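Local atomic coordinates of Alpha/beta hydrolase (Legionella pneumophila subsp. pneumophila str. Philadelphia 1, PDB entry 4EZI), a protein that is of unknown function but has the alpha/beta hydrolase fold and may act as a triacylglycerol lipase. Residues A[83-88]-A[218-223]; A[117-122]-A[128-133]; A[224-229]-A[274-279]; A[234-237]-A[241-244]. All blocks are in the same frame, centred on the assembly; numbering follows the deposited sequence. Where two conformers were deposited one is given.

How the interactions relate
From the N terminus, residues 83-88 follow strand 74-80 of the core sheet, and interaction 1 joins them to helix 218-233, closing a loop of some 130 residues. Interaction 2 lies within that loop and closes a turn of a few residues after strand 112-116; it touches interaction 1, Arg-87 O meeting Gly-122 N at 2.9 Å. Helix 218-233 carries on into interaction 3, which reaches residues 274-279. Interaction 4 sits within this second loop, at the corner leading to helix 239-242, and meets interaction 3 through Ile-275 O and Ala-244 N, 2.9 Å apart. The first two contacts thus belong to the core loops and their junction with the helical insertion, the last two to the insertion itself.

Interaction 1 of 4, residues A[83-88]-A[218-223]; sequences TRFERN and ATAYLA
Thr-83 OG1 is hydrogen-bonded to the hydroxyl of Tyr-131 and, across the contact, rests against Tyr-221, 3.8 Å from its CE1. The side chains of Thr-83 and Tyr-221 pass each other at a slant. No hydrogen bond joins residues 83-88 to residues 218-223, although Arg-84 O accepts one from Tyr-224, further along the same helix; the rest of the contact is apolar. The chi1 of Thr-83 (-60°) divides its branches: OG1 stands beside the backbone N and turns to Tyr-221, while CG2 points the other way from that N and lies 3.7 Å above the plane of the Phe-85 ring. Phe-85 extends its far end toward the helix, where CZ comes 3.7 Å from Ala-220 CB and 4.4 Å from Tyr-221 CD1. Val-261 and Ile-264 of helix 261-267 also pack on this ring. The Tyr-221 hydroxyl is hydrogen-bonded to Asp-320, and this side chain touches the probable nucleophile elbow and catalytic triad. Residues 83-88 follow the His-Gly pair after strand 74-80, a loop that in many lipases helps form the oxyanion hole, so the arrangement is consistent with the border between active site and helical cap in an alpha/beta hydrolase.

Interaction 2 of 4, residues A[117-122]-A[128-133]; sequences DYLGLG and LHPYVQ
Residues 117-122 and 128-133 meet where Gly-120 and His-129 bring their CA atoms within 3.9 Å of each other. Each segment contains a type II beta turn, Tyr-118 to Leu-121 in the first and Pro-130 to Gln-133 in the second. Gly-120, having no side chain, lets its CA settle 3.7 Å from Leu-128 O. The imidazole of His-129 carries most of the side-chain contact. With CG opposite the backbone N (chi1 175°), ND1 donates to Leu-119 O at 2.8 Å (156° at the hydrogen), and the bond lies in both the ring plane and the carbonyl plane. The same oxygen also receives a CA-H...O contact from His-129 CA. NE2, at the other end of the ring, is hydrogen-bonded to Glu-170, which lies in what is probably the nucleophile elbow of this alpha/beta hydrolase; the histidine therefore links the loop after strand 112-116 to the start of helix 170-185. With both nitrogens engaged, rotation of the ring is restrained. Leu-121 CD1 lies over one face, 4.3 Å from the centroid, and Tyr-131 N is above the opposite one. The ring of Tyr-118 is nearly parallel to the imidazole (15°) but slid so far aside that they barely overlap; the nearer touch is Tyr-118 CB to His-129 CE1, 3.4 Å. Alongside, Pro-130 CD packs on Leu-119 CB at 3.7 Å.

Interaction 3 of 4, residues A[224-229]-A[274-279]; sequences YFFYSL and LIFQPK
Phe-226 and Phe-276 make the whole of this buried contact, each reaching out from its own segment to the other. Their side-chain conformations are nearly the same: in both, CG sits beside the backbone N and opposite the carbonyl carbon, with chi1 of -70° in Phe-226 and -68° in Phe-276. Both CB atoms face the opposing segment, so the rings bridge a gap in which the two CA atoms are 10.1 Å apart. The planes are almost perpendicular (89°) and the centroids 5.8 Å apart, but the rings meet obliquely, and the geometry is neither a stack nor a T. A single corner of Phe-226, CD2, lies against the CE1-CZ side of Phe-276, 3.8 Å from CZ and 3.9 Å from CE1. Each ring also packs on its neighbour in sequence. Phe-225 CD2 lies over the centre of one face of the Phe-226 ring, 3.7 Å above it, and Ile-275 CG1 is 3.6 Å above the plane of Phe-276, nearer the rim. Within the helical insertion of the alpha/beta hydrolase, the pair joins helix 218-233 to the turn before helix 278-285; Met-211 of helix 203-212 packs against both rings, and Phe-280 meets Phe-226 edge-to-face.

Interaction 4 of 4, residues A[234-237]-A[241-244]; sequences SYWS and EIFA
The chain turns a corner between Ser-237 and Glu-241, whose CA atoms are 6.4 Å apart, as it passes from the end of helix 218-233 into the short helix 239-242. This corner belongs to the helical insertion of the alpha/beta hydrolase fold, and a side-chain-to-backbone hydrogen bond secures it. Glu-241 has an extended side chain, with CG opposite the backbone N (chi1 177°), that carries its carboxylate back to Ser-237. OE1 accepts two bonds from that residue, from Ser-237 N at 2.9 Å (167° at the hydrogen) and from Ser-237 OG at 2.7 Å. The amide arrives nearly along the C-O axis, the hydroxyl on the anti side but tilted out of the carboxylate plane, and the two come from opposite faces of that plane. OE2 forms a salt bridge with Arg-290, so both oxygens have partners, an environment that would probably favour the ionised acid. OE2 also lies at the edge of the Trp-236 indole, 3.7 Å from Trp-236 CD1, with ring and carboxylate planes perpendicular (89°). Trp-236 NE1 is hydrogen-bonded to Asp-289. Ile-242 crosses the indole at about a right angle, its CD1 ending 3.8 Å from Trp-236 CE3.

Interaction 1 of 4, residues A[83-88]-A[218-223]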
loop_
_atom_site.group_PDB
_atom_site.type_symbol
_atom_site.label_atom_id
_atom_site.label_comp_id
_atom_site.label_asym_id
_atom_site.label_seq_id
_atom_site.Cartn_x
_atom_site.Cartn_y
_atom_site.Cartn_z
ATOM N N THR A 83 -0.878 -5.716 2.681
ATOM C CA THR A 83 -1.725 -6.066 3.835
ATOM C C THR A 83 -0.863 -6.531 4.990
ATOM O O THR A 83 -0.047 -7.446 4.834
ATOM C CB THR A 83 -2.674 -7.208 3.474
ATOM O OG1 THR A 83 -3.508 -6.823 2.394
ATOM C CG2 THR A 83 -3.525 -7.636 4.667
ATOM N N ARG A 84 -1.081 -5.914 6.146
ATOM C CA ARG A 84 -0.463 -6.339 7.377
ATOM C C ARG A 84 -1.554 -6.524 8.413
ATOM O O ARG A 84 -2.364 -5.628 8.641
ATOM C CB ARG A 84 0.574 -5.320 7.864
ATOM C CG ARG A 84 1.657 -5.040 6.836
ATOM C CD ARG A 84 2.591 -6.198 6.573
ATOM N NE ARG A 84 3.449 -5.950 5.394
ATOM C CZ ARG A 84 4.487 -5.122 5.338
ATOM N NH1 ARG A 84 4.890 -4.412 6.380
ATOM N NH2 ARG A 84 5.138 -4.982 4.183
ATOM N N PHE A 85 -1.557 -7.702 9.015
ATOM C CA PHE A 85 -2.502 -8.069 10.055
ATOM C C PHE A 85 -1.941 -7.853 11.469
ATOM O O PHE A 85 -2.702 -7.943 12.445
ATOM C CB PHE A 85 -2.846 -9.571 9.954
ATOM C CG PHE A 85 -3.506 -9.980 8.667
ATOM C CD1 PHE A 85 -4.851 -9.835 8.484
ATOM C CD2 PHE A 85 -2.762 -10.543 7.655
ATOM C CE1 PHE A 85 -5.432 -10.234 7.277
ATOM C CE2 PHE A 85 -3.351 -10.962 6.462
ATOM C CZ PHE A 85 -4.667 -10.798 6.277
ATOM N N GLU A 86 -0.628 -7.671 11.567
ATOM C CA GLU A 86 0.097 -7.483 12.813
ATOM C C GLU A 86 0.474 -6.027 12.977
ATOM O O GLU A 86 1.085 -5.400 12.080
ATOM C CB GLU A 86 1.358 -8.325 12.815
ATOM C CG GLU A 86 1.118 -9.814 12.593
ATOM C CD GLU A 86 2.395 -10.592 12.356
ATOM O OE1 GLU A 86 3.395 -10.337 13.060
ATOM O OE2 GLU A 86 2.392 -11.478 11.466
ATOM N N ARG A 87 0.153 -5.477 14.140
ATOM C CA ARG A 87 0.400 -4.064 14.437
ATOM C C ARG A 87 1.854 -3.664 14.171
ATOM O O ARG A 87 2.140 -2.597 13.644
ATOM C CB ARG A 87 0.035 -3.751 15.914
ATOM C CG ARG A 87 0.533 -2.403 16.364
ATOM C CD ARG A 87 0.012 -2.023 17.719
ATOM N NE ARG A 87 -1.406 -1.734 17.739
ATOM C CZ ARG A 87 -1.945 -0.599 17.318
ATOM N NH1 ARG A 87 -1.211 0.390 16.803
ATOM N NH2 ARG A 87 -3.251 -0.449 17.432
ATOM N N ASN A 88 2.773 -4.521 14.611
ATOM C CA ASN A 88 4.179 -4.178 14.599
ATOM C C ASN A 88 4.923 -4.597 13.329
ATOM O O ASN A 88 6.102 -4.266 13.185
ATOM C CB ASN A 88 4.874 -4.721 15.852
ATOM C CG ASN A 88 4.443 -3.964 17.080
ATOM O OD1 ASN A 88 4.836 -2.824 17.289
ATOM N ND2 ASN A 88 3.593 -4.593 17.907
ATOM N N ALA A 218 -7.453 -15.400 0.616
ATOM C CA ALA A 218 -8.729 -14.727 0.330
ATOM C C ALA A 218 -9.618 -14.588 1.538
ATOM O O ALA A 218 -10.140 -13.515 1.805
ATOM C CB ALA A 218 -9.476 -15.491 -0.765
ATOM N N THR A 219 -9.787 -15.668 2.300
ATOM C CA THR A 219 -10.663 -15.590 3.452
ATOM C C THR A 219 -10.152 -14.554 4.453
ATOM O O THR A 219 -10.929 -13.783 5.022
ATOM C CB THR A 219 -10.804 -16.952 4.127
ATOM O OG1 THR A 219 -11.243 -17.875 3.128
ATOM C CG2 THR A 219 -11.825 -16.901 5.270
ATOM N N ALA A 220 -8.842 -14.559 4.705
ATOM C CA ALA A 220 -8.244 -13.580 5.616
ATOM C C ALA A 220 -8.479 -12.158 5.128
ATOM O O ALA A 220 -8.811 -11.274 5.917
ATOM C CB ALA A 220 -6.766 -13.865 5.828
ATOM N N TYR A 221 -8.270 -11.891 3.837
ATOM C CA TYR A 221 -8.502 -10.560 3.314
ATOM C C TYR A 221 -9.959 -10.128 3.551
ATOM O O TYR A 221 -10.242 -8.986 3.913
ATOM C CB TYR A 221 -8.220 -10.499 1.817
ATOM C CG TYR A 221 -6.811 -10.748 1.340
ATOM C CD1 TYR A 221 -5.712 -10.308 2.051
ATOM C CD2 TYR A 221 -6.591 -11.358 0.131
ATOM C CE1 TYR A 221 -4.417 -10.464 1.551
ATOM C CE2 TYR A 221 -5.311 -11.528 -0.380
ATOM C CZ TYR A 221 -4.219 -11.087 0.358
ATOM O OH TYR A 221 -2.948 -11.234 -0.142
ATOM N N LEU A 222 -10.901 -11.009 3.235
ATOM C CA LEU A 222 -12.318 -10.655 3.340
ATOM C C LEU A 222 -12.741 -10.483 4.782
ATOM O O LEU A 222 -13.535 -9.595 5.094
ATOM C CB LEU A 222 -13.198 -11.693 2.629
ATOM C CG LEU A 222 -13.040 -11.679 1.107
ATOM C CD1 LEU A 222 -13.722 -12.906 0.513
ATOM C CD2 LEU A 222 -13.571 -10.408 0.468
ATOM N N ALA A 223 -12.236 -11.344 5.655
ATOM C CA ALA A 223 -12.516 -11.202 7.088
ATOM C C ALA A 223 -12.033 -9.817 7.585
ATOM O O ALA A 223 -12.773 -9.078 8.241
ATOM C CB ALA A 223 -11.821 -12.318 7.849
#

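Interaction 2 of 4, residues A[117-122]-A[128-133]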
loop_
_atom_site.group_PDB
_atom_site.type_symbol
_atom_site.label_atom_id
_atom_site.label_comp_id
_atom_site.label_asym_id
_atom_site.label_seq_id
_atom_site.Cartn_x
_atom_site.Cartn_y
_atom_site.Cartn_z
ATOM N N ASP A 117 3.008 3.695 8.057
ATOM C CA ASP A 117 2.527 2.458 8.651
ATOM C C ASP A 117 1.064 2.167 8.360
ATOM O O ASP A 117 0.657 1.006 8.342
ATOM C CB ASP A 117 2.723 2.452 10.182
ATOM C CG ASP A 117 4.159 2.399 10.621
ATOM O OD1 ASP A 117 5.050 2.019 9.832
ATOM O OD2 ASP A 117 4.402 2.712 11.807
ATOM N N TYR A 118 0.290 3.232 8.193
ATOM C CA TYR A 118 -1.188 3.275 8.095
ATOM C C TYR A 118 -1.830 3.365 9.489
ATOM O O TYR A 118 -1.250 3.005 10.511
ATOM C CB TYR A 118 -1.830 2.093 7.377
ATOM C CG TYR A 118 -1.399 1.809 5.973
ATOM C CD1 TYR A 118 -1.013 2.791 5.094
ATOM C CD2 TYR A 118 -1.467 0.511 5.500
ATOM C CE1 TYR A 118 -0.657 2.484 3.786
ATOM C CE2 TYR A 118 -1.145 0.208 4.197
ATOM C CZ TYR A 118 -0.727 1.190 3.323
ATOM O OH TYR A 118 -0.421 0.884 2.005
ATOM N N LEU A 119 -3.053 3.862 9.513
ATOM C CA LEU A 119 -3.844 3.911 10.736
ATOM C C LEU A 119 -4.088 2.520 11.294
ATOM O O LEU A 119 -4.213 1.531 10.560
ATOM C CB LEU A 119 -5.177 4.597 10.468
ATOM C CG LEU A 119 -5.109 6.041 9.990
ATOM C CD1 LEU A 119 -6.535 6.598 9.892
ATOM C CD2 LEU A 119 -4.232 6.909 10.875
ATOM N N GLY A 120 -4.166 2.445 12.621
ATOM C CA GLY A 120 -4.408 1.202 13.315
ATOM C C GLY A 120 -3.201 0.295 13.441
ATOM O O GLY A 120 -3.312 -0.799 13.996
ATOM N N LEU A 121 -2.057 0.735 12.931
ATOM C CA LEU A 121 -0.834 -0.062 12.937
ATOM C C LEU A 121 0.295 0.808 13.499
ATOM O O LEU A 121 0.155 2.018 13.682
ATOM C CB LEU A 121 -0.492 -0.569 11.548
ATOM C CG LEU A 121 -1.576 -1.407 10.880
ATOM C CD1 LEU A 121 -1.229 -1.641 9.409
ATOM C CD2 LEU A 121 -1.834 -2.738 11.584
ATOM N N GLY A 122 1.438 0.189 13.757
ATOM C CA GLY A 122 2.568 0.928 14.331
ATOM C C GLY A 122 2.205 1.544 15.664
ATOM O O GLY A 122 1.627 0.882 16.531
ATOM N N LEU A 128 -7.710 -0.744 15.248
ATOM C CA LEU A 128 -7.910 -1.604 14.072
ATOM C C LEU A 128 -7.555 -0.814 12.825
ATOM O O LEU A 128 -7.956 0.331 12.666
ATOM C CB LEU A 128 -9.380 -2.034 13.993
ATOM C CG LEU A 128 -9.748 -2.986 12.870
ATOM C CD1 LEU A 128 -8.971 -4.292 12.941
ATOM C CD2 LEU A 128 -11.262 -3.234 12.957
ATOM N N HIS A 129 -6.792 -1.415 11.922
ATOM C CA HIS A 129 -6.504 -0.774 10.650
ATOM C C HIS A 129 -7.775 -0.655 9.811
ATOM O O HIS A 129 -8.464 -1.646 9.648
ATOM C CB HIS A 129 -5.476 -1.650 9.922
ATOM C CG HIS A 129 -5.159 -1.204 8.539
ATOM N ND1 HIS A 129 -4.731 0.065 8.229
ATOM C CD2 HIS A 129 -5.286 -1.861 7.355
ATOM C CE1 HIS A 129 -4.613 0.161 6.908
ATOM N NE2 HIS A 129 -4.926 -0.996 6.353
ATOM N N PRO A 130 -8.062 0.552 9.253
ATOM C CA PRO A 130 -9.150 0.706 8.266
ATOM C C PRO A 130 -8.669 0.184 6.911
ATOM O O PRO A 130 -7.954 0.848 6.175
ATOM C CB PRO A 130 -9.420 2.229 8.260
ATOM C CG PRO A 130 -8.619 2.777 9.423
ATOM C CD PRO A 130 -7.463 1.854 9.575
ATOM N N TYR A 131 -9.052 -1.046 6.608
ATOM C CA TYR A 131 -8.407 -1.868 5.591
ATOM C C TYR A 131 -9.024 -1.630 4.220
ATOM O O TYR A 131 -10.233 -1.779 4.010
ATOM C CB TYR A 131 -8.537 -3.327 6.000
ATOM C CG TYR A 131 -7.895 -4.312 5.063
ATOM C CD1 TYR A 131 -6.567 -4.192 4.648
ATOM C CD2 TYR A 131 -8.604 -5.376 4.573
ATOM C CE1 TYR A 131 -5.972 -5.118 3.815
ATOM C CE2 TYR A 131 -8.030 -6.325 3.755
ATOM C CZ TYR A 131 -6.729 -6.187 3.363
ATOM O OH TYR A 131 -6.208 -7.141 2.524
ATOM N N VAL A 132 -8.204 -1.245 3.254
ATOM C CA VAL A 132 -8.698 -0.943 1.894
ATOM C C VAL A 132 -9.850 0.075 1.967
ATOM O O VAL A 132 -10.811 -0.028 1.217
ATOM C CB VAL A 132 -9.057 -2.210 1.041
ATOM C CG1 VAL A 132 -8.930 -1.856 -0.456
ATOM C CG2 VAL A 132 -8.165 -3.388 1.388
ATOM N N GLN A 133 -9.673 1.081 2.830
ATOM C CA GLN A 133 -10.577 2.227 2.935
ATOM C C GLN A 133 -9.888 3.428 2.305
ATOM O O GLN A 133 -8.900 3.956 2.836
ATOM C CB GLN A 133 -11.001 2.467 4.382
ATOM C CG GLN A 133 -11.882 1.318 4.920
ATOM C CD GLN A 133 -12.372 1.511 6.350
ATOM O OE1 GLN A 133 -12.554 2.642 6.806
ATOM N NE2 GLN A 133 -12.575 0.411 7.070
#

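Interaction 3 of 4, residues A[224-229]-A[274-279]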
loop_
_atom_site.group_PDB
_atom_site.type_symbol
_atom_site.label_atom_id
_atom_site.label_comp_id
_atom_site.label_asym_id
_atom_site.label_seq_id
_atom_site.Cartn_x
_atom_site.Cartn_y
_atom_site.Cartn_z
ATOM N N TYR A 224 -10.809 -9.468 7.214
ATOM C CA TYR A 224 -10.242 -8.178 7.622
ATOM C C TYR A 224 -11.075 -7.026 7.075
ATOM O O TYR A 224 -11.408 -6.057 7.765
ATOM C CB TYR A 224 -8.799 -8.111 7.117
ATOM C CG TYR A 224 -7.808 -7.128 7.710
ATOM C CD1 TYR A 224 -8.063 -6.384 8.850
ATOM C CD2 TYR A 224 -6.552 -7.026 7.154
ATOM C CE1 TYR A 224 -7.074 -5.607 9.428
ATOM C CE2 TYR A 224 -5.546 -6.243 7.744
ATOM C CZ TYR A 224 -5.814 -5.531 8.866
ATOM O OH TYR A 224 -4.829 -4.787 9.466
ATOM N N PHE A 225 -11.428 -7.116 5.792
ATOM C CA PHE A 225 -12.115 -6.039 5.143
ATOM C C PHE A 225 -13.483 -5.758 5.763
ATOM O O PHE A 225 -13.800 -4.633 6.114
ATOM C CB PHE A 225 -12.269 -6.310 3.625
ATOM C CG PHE A 225 -12.957 -5.185 2.904
ATOM C CD1 PHE A 225 -12.269 -4.017 2.622
ATOM C CD2 PHE A 225 -14.299 -5.248 2.584
ATOM C CE1 PHE A 225 -12.877 -2.942 2.040
ATOM C CE2 PHE A 225 -14.914 -4.157 1.986
ATOM C CZ PHE A 225 -14.198 -3.012 1.714
ATOM N N PHE A 226 -14.309 -6.788 5.876
ATOM C CA PHE A 226 -15.650 -6.569 6.399
ATOM C C PHE A 226 -15.663 -6.315 7.896
ATOM O O PHE A 226 -16.492 -5.549 8.391
ATOM C CB PHE A 226 -16.616 -7.683 5.962
ATOM C CG PHE A 226 -16.938 -7.621 4.495
ATOM C CD1 PHE A 226 -17.729 -6.599 4.000
ATOM C CD2 PHE A 226 -16.429 -8.540 3.632
ATOM C CE1 PHE A 226 -18.019 -6.509 2.637
ATOM C CE2 PHE A 226 -16.718 -8.467 2.270
ATOM C CZ PHE A 226 -17.498 -7.450 1.776
ATOM N N TYR A 227 -14.734 -6.923 8.647
ATOM C CA TYR A 227 -14.641 -6.619 10.073
ATOM C C TYR A 227 -14.292 -5.142 10.281
ATOM O O TYR A 227 -14.918 -4.429 11.081
ATOM C CB TYR A 227 -13.641 -7.553 10.759
ATOM C CG TYR A 227 -13.415 -7.221 12.203
ATOM C CD1 TYR A 227 -14.456 -7.174 13.105
ATOM C CD2 TYR A 227 -12.160 -6.919 12.675
ATOM C CE1 TYR A 227 -14.259 -6.839 14.444
ATOM C CE2 TYR A 227 -11.947 -6.584 14.002
ATOM C CZ TYR A 227 -13.008 -6.527 14.885
ATOM O OH TYR A 227 -12.805 -6.193 16.215
ATOM N N SER A 228 -13.302 -4.665 9.535
ATOM C CA SER A 228 -12.860 -3.286 9.652
ATOM C C SER A 228 -13.919 -2.309 9.140
ATOM O O SER A 228 -14.157 -1.263 9.752
ATOM C CB SER A 228 -11.538 -3.135 8.877
ATOM O OG SER A 228 -11.071 -1.794 8.956
ATOM N N LEU A 229 -14.562 -2.628 8.014
ATOM C CA LEU A 229 -15.564 -1.718 7.487
ATOM C C LEU A 229 -16.770 -1.604 8.419
ATOM O O LEU A 229 -17.271 -0.503 8.659
ATOM C CB LEU A 229 -15.984 -2.103 6.067
ATOM C CG LEU A 229 -16.670 -0.989 5.278
ATOM C CD1 LEU A 229 -15.698 0.173 4.982
ATOM C CD2 LEU A 229 -17.222 -1.543 3.981
ATOM N N LEU A 274 -17.551 -19.890 3.802
ATOM C CA LEU A 274 -17.827 -20.546 5.094
ATOM C C LEU A 274 -17.789 -19.552 6.258
ATOM O O LEU A 274 -18.366 -19.852 7.312
ATOM C CB LEU A 274 -16.854 -21.701 5.329
ATOM C CG LEU A 274 -17.067 -22.926 4.452
ATOM C CD1 LEU A 274 -15.884 -23.861 4.583
ATOM C CD2 LEU A 274 -18.391 -23.606 4.811
ATOM N N ILE A 275 -17.176 -18.379 6.099
ATOM C CA ILE A 275 -17.167 -17.408 7.209
ATOM C C ILE A 275 -18.359 -16.466 7.195
ATOM O O ILE A 275 -18.536 -15.709 8.139
ATOM C CB ILE A 275 -15.855 -16.607 7.334
ATOM C CG1 ILE A 275 -15.676 -15.569 6.213
ATOM C CG2 ILE A 275 -14.672 -17.590 7.505
ATOM C CD1 ILE A 275 -14.572 -14.551 6.507
ATOM N N PHE A 276 -19.171 -16.498 6.135
ATOM C CA PHE A 276 -20.253 -15.528 5.985
ATOM C C PHE A 276 -21.609 -16.166 6.105
ATOM O O PHE A 276 -21.825 -17.302 5.699
ATOM C CB PHE A 276 -20.182 -14.850 4.600
ATOM C CG PHE A 276 -18.978 -13.961 4.423
ATOM C CD1 PHE A 276 -18.872 -12.796 5.140
ATOM C CD2 PHE A 276 -17.945 -14.316 3.554
ATOM C CE1 PHE A 276 -17.768 -11.979 5.009
ATOM C CE2 PHE A 276 -16.844 -13.515 3.433
ATOM C CZ PHE A 276 -16.740 -12.341 4.141
ATOM N N GLN A 277 -22.573 -15.390 6.575
ATOM C CA GLN A 277 -23.968 -15.775 6.375
ATOM C C GLN A 277 -24.254 -15.794 4.870
ATOM O O GLN A 277 -23.852 -14.892 4.166
ATOM C CB GLN A 277 -24.917 -14.805 7.055
ATOM C CG GLN A 277 -24.995 -15.018 8.568
ATOM C CD GLN A 277 -25.549 -16.420 8.933
ATOM O OE1 GLN A 277 -26.259 -17.023 8.117
ATOM N NE2 GLN A 277 -25.234 -16.919 10.119
ATOM N N PRO A 278 -24.973 -16.816 4.371
ATOM C CA PRO A 278 -25.214 -16.864 2.926
ATOM C C PRO A 278 -25.968 -15.666 2.345
ATOM O O PRO A 278 -25.669 -15.237 1.247
ATOM C CB PRO A 278 -26.014 -18.154 2.750
ATOM C CG PRO A 278 -25.578 -19.021 3.832
ATOM C CD PRO A 278 -25.287 -18.104 5.007
ATOM N N LYS A 279 -26.921 -15.132 3.090
ATOM C CA LYS A 279 -27.609 -13.991 2.583
ATOM C C LYS A 279 -26.584 -12.897 2.253
ATOM O O LYS A 279 -26.554 -12.417 1.122
ATOM C CB LYS A 279 -28.660 -13.509 3.566
ATOM C CG LYS A 279 -29.439 -12.346 3.021
ATOM C CD LYS A 279 -30.481 -11.917 4.015
ATOM C CE LYS A 279 -30.973 -10.482 3.827
ATOM N NZ LYS A 279 -31.473 -10.168 2.471
#

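Interaction 4 of 4, residues A[234-237]-A[241-244]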
loop_
_atom_site.group_PDB
_atom_site.type_symbol
_atom_site.label_atom_id
_atom_site.label_comp_id
_atom_site.label_asym_id
_atom_site.label_seq_id
_atom_site.Cartn_x
_atom_site.Cartn_y
_atom_site.Cartn_z
ATOM N N SER A 234 -20.325 0.777 10.196
ATOM C CA SER A 234 -21.595 0.170 10.580
ATOM C C SER A 234 -22.633 0.181 9.453
ATOM O O SER A 234 -23.814 0.502 9.656
ATOM C CB SER A 234 -22.155 0.823 11.845
ATOM O OG SER A 234 -23.138 -0.023 12.408
ATOM N N TYR A 235 -22.213 -0.234 8.267
ATOM C CA TYR A 235 -23.128 -0.290 7.132
ATOM C C TYR A 235 -24.160 -1.412 7.254
ATOM O O TYR A 235 -25.207 -1.351 6.608
ATOM C CB TYR A 235 -22.375 -0.437 5.803
ATOM C CG TYR A 235 -21.523 0.744 5.390
ATOM C CD1 TYR A 235 -21.963 2.070 5.550
ATOM C CD2 TYR A 235 -20.270 0.546 4.827
ATOM C CE1 TYR A 235 -21.181 3.157 5.126
ATOM C CE2 TYR A 235 -19.471 1.621 4.423
ATOM C CZ TYR A 235 -19.932 2.919 4.591
ATOM O OH TYR A 235 -19.162 3.985 4.215
ATOM N N TRP A 236 -23.865 -2.427 8.061
ATOM C CA TRP A 236 -24.771 -3.542 8.291
ATOM C C TRP A 236 -25.312 -3.481 9.726
ATOM O O TRP A 236 -24.883 -2.647 10.528
ATOM C CB TRP A 236 -24.077 -4.891 7.981
ATOM C CG TRP A 236 -23.708 -4.960 6.523
ATOM C CD1 TRP A 236 -24.529 -5.382 5.499
ATOM C CD2 TRP A 236 -22.489 -4.534 5.902
ATOM N NE1 TRP A 236 -23.895 -5.242 4.296
ATOM C CE2 TRP A 236 -22.643 -4.727 4.513
ATOM C CE3 TRP A 236 -21.277 -4.020 6.384
ATOM C CZ2 TRP A 236 -21.622 -4.436 3.603
ATOM C CZ3 TRP A 236 -20.269 -3.752 5.486
ATOM C CH2 TRP A 236 -20.451 -3.950 4.111
ATOM N N SER A 237 -26.265 -4.353 10.047
ATOM C CA SER A 237 -26.940 -4.267 11.343
ATOM C C SER A 237 -26.004 -4.622 12.484
ATOM O O SER A 237 -26.146 -4.119 13.579
ATOM C CB SER A 237 -28.189 -5.135 11.372
ATOM O OG SER A 237 -27.896 -6.484 11.053
ATOM N N GLU A 241 -24.860 -10.372 11.168
ATOM C CA GLU A 241 -25.450 -10.345 9.835
ATOM C C GLU A 241 -24.393 -10.776 8.806
ATOM O O GLU A 241 -24.717 -11.409 7.802
ATOM C CB GLU A 241 -25.959 -8.933 9.503
ATOM C CG GLU A 241 -26.511 -8.859 8.085
ATOM C CD GLU A 241 -27.092 -7.518 7.637
ATOM O OE1 GLU A 241 -27.270 -6.594 8.470
ATOM O OE2 GLU A 241 -27.422 -7.431 6.418
ATOM N N ILE A 242 -23.140 -10.388 9.045
ATOM C CA ILE A 242 -22.037 -10.605 8.123
ATOM C C ILE A 242 -21.452 -12.001 8.296
ATOM O O ILE A 242 -21.410 -12.800 7.348
ATOM C CB ILE A 242 -20.950 -9.524 8.343
ATOM C CG1 ILE A 242 -21.518 -8.115 8.144
ATOM C CG2 ILE A 242 -19.765 -9.776 7.437
ATOM C CD1 ILE A 242 -20.584 -7.040 8.562
ATOM N N PHE A 243 -20.987 -12.310 9.509
ATOM C CA PHE A 243 -20.153 -13.475 9.777
ATOM C C PHE A 243 -20.941 -14.586 10.436
ATOM O O PHE A 243 -21.610 -14.384 11.456
ATOM C CB PHE A 243 -18.975 -13.099 10.688
ATOM C CG PHE A 243 -18.014 -12.131 10.059
ATOM C CD1 PHE A 243 -17.321 -12.460 8.895
ATOM C CD2 PHE A 243 -17.757 -10.915 10.656
ATOM C CE1 PHE A 243 -16.418 -11.570 8.332
ATOM C CE2 PHE A 243 -16.877 -10.022 10.095
ATOM C CZ PHE A 243 -16.180 -10.363 8.948
ATOM N N ALA A 244 -20.827 -15.788 9.872
ATOM C CA ALA A 244 -21.403 -17.006 10.442
ATOM C C ALA A 244 -20.626 -17.432 11.678
ATOM O O ALA A 244 -19.426 -17.203 11.786
ATOM C CB ALA A 244 -21.362 -18.123 9.420
#